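Local coordinates for protein ferulic acid esterase, AmCE1/Fae1A (Anaeromyces mucronatus, PDB 5CXX) that probably hydrolyses feruloyl esters as an alpha/beta-hydrolase esterase and binds the product ferulic acid in a pocket of its fold, at residues A[42-47]-A[93-98]. Residues are numbered along the deposited sequence; the frame is centred on the assembly and turned at random.
Sequences MNVILP and EMIIVL
Strands 38-45 and 95-99 run antiparallel in the central mixed sheet of the alpha/beta-hydrolase fold, and residues 42-47 and 93-98 meet where strand 38-45, which runs against both its neighbours, joins the parallel part of the sheet. Two hydrogen-bonded pairs carry the backbone. N43 and L98 bond in both directions, the N of L98 reaching the O of N43 at 2.8 Å with the donor in the carbonyl plane. I45 N meets I96 O almost head-on, with a C=O...N angle of 168°, and I96 N returns a bond to I45 O. Between them V44 faces V97 in a non-hydrogen-bonded pair. Past the I45-I96 pair, toward M94, a water takes over from direct backbone bonding, donating to I45 O at 2.8 Å and to M94 O at 2.7 Å.

One face of the sheet carries I45, I96 and L98. The CD1 methyl of I45 reaches CG2 of I96 at 3.9 Å and also touches CG of L98; with CG1 beside the backbone N (chi1 -59°), this branch is directed toward the L98 end of the pairing. N43 shares this face, its ND2 bonded to D70 OD1. On the other face, beneath helix 125-140, SD of M42 lies 3.9 Å from CG1 of V97, and CG2 of I95 approaches CG1 of V44. I95 CG1 meets CD of P47 at 3.7 Å and CD2 of L46 at 4.0 Å, the leucine and isoleucine lying side by side. Shortening I95 to alanine removes CG1, CG2 and CD1, and would probably cost P47 and L46 this contact and open a gap toward M137 of the helix. This antiparallel pairing of the second and fourth strands, in the order 1-2-4-3-5-6-7-8, is characteristic of the alpha/beta-hydrolase sheet.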
loop_
_atom_site.group_PDB
_atom_site.type_symbol
_atom_site.label_atom_id
_atom_site.label_comp_id
_atom_site.label_asym_id
_atom_site.label_seq_id
_atom_site.Cartn_x
_atom_site.Cartn_y
_atom_site.Cartn_z
ATOM N N MET A 42 -13.129 5.839 5.032
ATOM C CA MET A 42 -12.180 4.735 4.769
ATOM C C MET A 42 -12.989 3.434 4.889
ATOM O O MET A 42 -13.989 3.393 5.613
ATOM C CB MET A 42 -10.980 4.677 5.768
ATOM C CG MET A 42 -11.440 4.600 7.235
ATOM S SD MET A 42 -9.893 4.809 8.179
ATOM C CE MET A 42 -10.545 4.852 9.881
ATOM N N ASN A 43 -12.545 2.365 4.199
ATOM C CA ASN A 43 -13.117 1.052 4.482
ATOM C C ASN A 43 -12.283 0.345 5.511
ATOM O O ASN A 43 -11.042 0.299 5.429
ATOM C CB ASN A 43 -13.166 0.204 3.232
ATOM C CG ASN A 43 -14.246 0.690 2.279
ATOM O OD1 ASN A 43 -15.418 0.754 2.650
ATOM N ND2 ASN A 43 -13.855 1.075 1.062
ATOM N N VAL A 44 -12.983 -0.242 6.466
ATOM C CA VAL A 44 -12.356 -1.156 7.405
ATOM C C VAL A 44 -12.880 -2.567 7.136
ATOM O O VAL A 44 -14.090 -2.799 7.160
ATOM C CB VAL A 44 -12.631 -0.730 8.860
ATOM C CG1 VAL A 44 -12.021 -1.748 9.861
ATOM C CG2 VAL A 44 -12.013 0.657 9.105
ATOM N N ILE A 45 -11.947 -3.492 6.954
ATOM C CA ILE A 45 -12.277 -4.892 6.651
ATOM C C ILE A 45 -11.761 -5.747 7.819
ATOM O O ILE A 45 -10.548 -6.008 7.922
ATOM C CB ILE A 45 -11.649 -5.283 5.322
ATOM C CG1 ILE A 45 -12.143 -4.372 4.170
ATOM C CG2 ILE A 45 -11.910 -6.804 5.055
ATOM C CD1 ILE A 45 -11.070 -4.334 2.990
ATOM N N LEU A 46 -12.667 -6.113 8.713
ATOM C CA LEU A 46 -12.300 -6.967 9.851
ATOM C C LEU A 46 -12.179 -8.410 9.415
ATOM O O LEU A 46 -12.884 -8.833 8.524
ATOM C CB LEU A 46 -13.348 -6.827 10.950
ATOM C CG LEU A 46 -13.450 -5.387 11.490
ATOM C CD1 LEU A 46 -14.631 -5.259 12.477
ATOM C CD2 LEU A 46 -12.102 -4.813 12.102
ATOM N N PRO A 47 -11.296 -9.174 10.068
ATOM C CA PRO A 47 -11.100 -10.563 9.654
ATOM C C PRO A 47 -12.356 -11.389 9.966
ATOM O O PRO A 47 -13.150 -11.033 10.819
ATOM C CB PRO A 47 -9.899 -11.023 10.494
ATOM C CG PRO A 47 -10.008 -10.190 11.739
ATOM C CD PRO A 47 -10.385 -8.793 11.150
ATOM N N GLU A 93 -4.036 -13.812 10.363
ATOM C CA GLU A 93 -5.281 -13.016 10.443
ATOM C C GLU A 93 -4.974 -11.542 10.589
ATOM O O GLU A 93 -4.059 -11.170 11.309
ATOM C CB GLU A 93 -6.134 -13.441 11.643
ATOM C CG GLU A 93 -6.655 -14.825 11.561
ATOM C CD GLU A 93 -7.713 -15.071 12.622
ATOM O OE1 GLU A 93 -7.461 -14.740 13.793
ATOM O OE2 GLU A 93 -8.791 -15.576 12.278
ATOM N N MET A 94 -5.702 -10.696 9.879
ATOM C CA MET A 94 -5.354 -9.294 9.934
ATOM C C MET A 94 -6.580 -8.438 9.668
ATOM O O MET A 94 -7.573 -8.916 9.166
ATOM C CB MET A 94 -4.253 -8.939 8.863
ATOM C CG MET A 94 -4.736 -9.273 7.451
ATOM S SD MET A 94 -3.456 -8.979 6.182
ATOM C CE MET A 94 -2.406 -10.369 6.560
ATOM N N ILE A 95 -6.451 -7.148 10.004
ATOM C CA ILE A 95 -7.428 -6.105 9.627
ATOM C C ILE A 95 -6.891 -5.373 8.395
ATOM O O ILE A 95 -5.689 -5.047 8.369
ATOM C CB ILE A 95 -7.586 -5.114 10.787
ATOM C CG1 ILE A 95 -8.283 -5.821 12.009
ATOM C CG2 ILE A 95 -8.393 -3.900 10.334
ATOM C CD1 ILE A 95 -8.215 -4.944 13.259
ATOM N N ILE A 96 -7.727 -5.143 7.389
ATOM C CA ILE A 96 -7.297 -4.408 6.198
ATOM C C ILE A 96 -8.052 -3.074 6.176
ATOM O O ILE A 96 -9.287 -3.035 6.353
ATOM C CB ILE A 96 -7.654 -5.203 4.916
ATOM C CG1 ILE A 96 -6.962 -6.589 4.907
ATOM C CG2 ILE A 96 -7.217 -4.367 3.618
ATOM C CD1 ILE A 96 -7.622 -7.429 3.783
ATOM N N VAL A 97 -7.309 -1.980 6.015
ATOM C CA VAL A 97 -7.909 -0.634 5.927
ATOM C C VAL A 97 -7.636 -0.058 4.544
ATOM O O VAL A 97 -6.491 -0.043 4.095
ATOM C CB VAL A 97 -7.333 0.282 7.037
ATOM C CG1 VAL A 97 -7.896 1.756 6.913
ATOM C CG2 VAL A 97 -7.649 -0.306 8.459
ATOM N N LEU A 98 -8.687 0.413 3.883
ATOM C CA LEU A 98 -8.554 1.082 2.556
ATOM C C LEU A 98 -8.892 2.556 2.756
ATOM O O LEU A 98 -10.076 2.951 2.823
ATOM C CB LEU A 98 -9.493 0.488 1.508
ATOM C CG LEU A 98 -9.516 -1.037 1.402
ATOM C CD1 LEU A 98 -10.471 -1.456 0.252
ATOM C CD2 LEU A 98 -8.079 -1.560 1.181
HETATM O O HOH W 1 -9.488 -8.502 7.247
#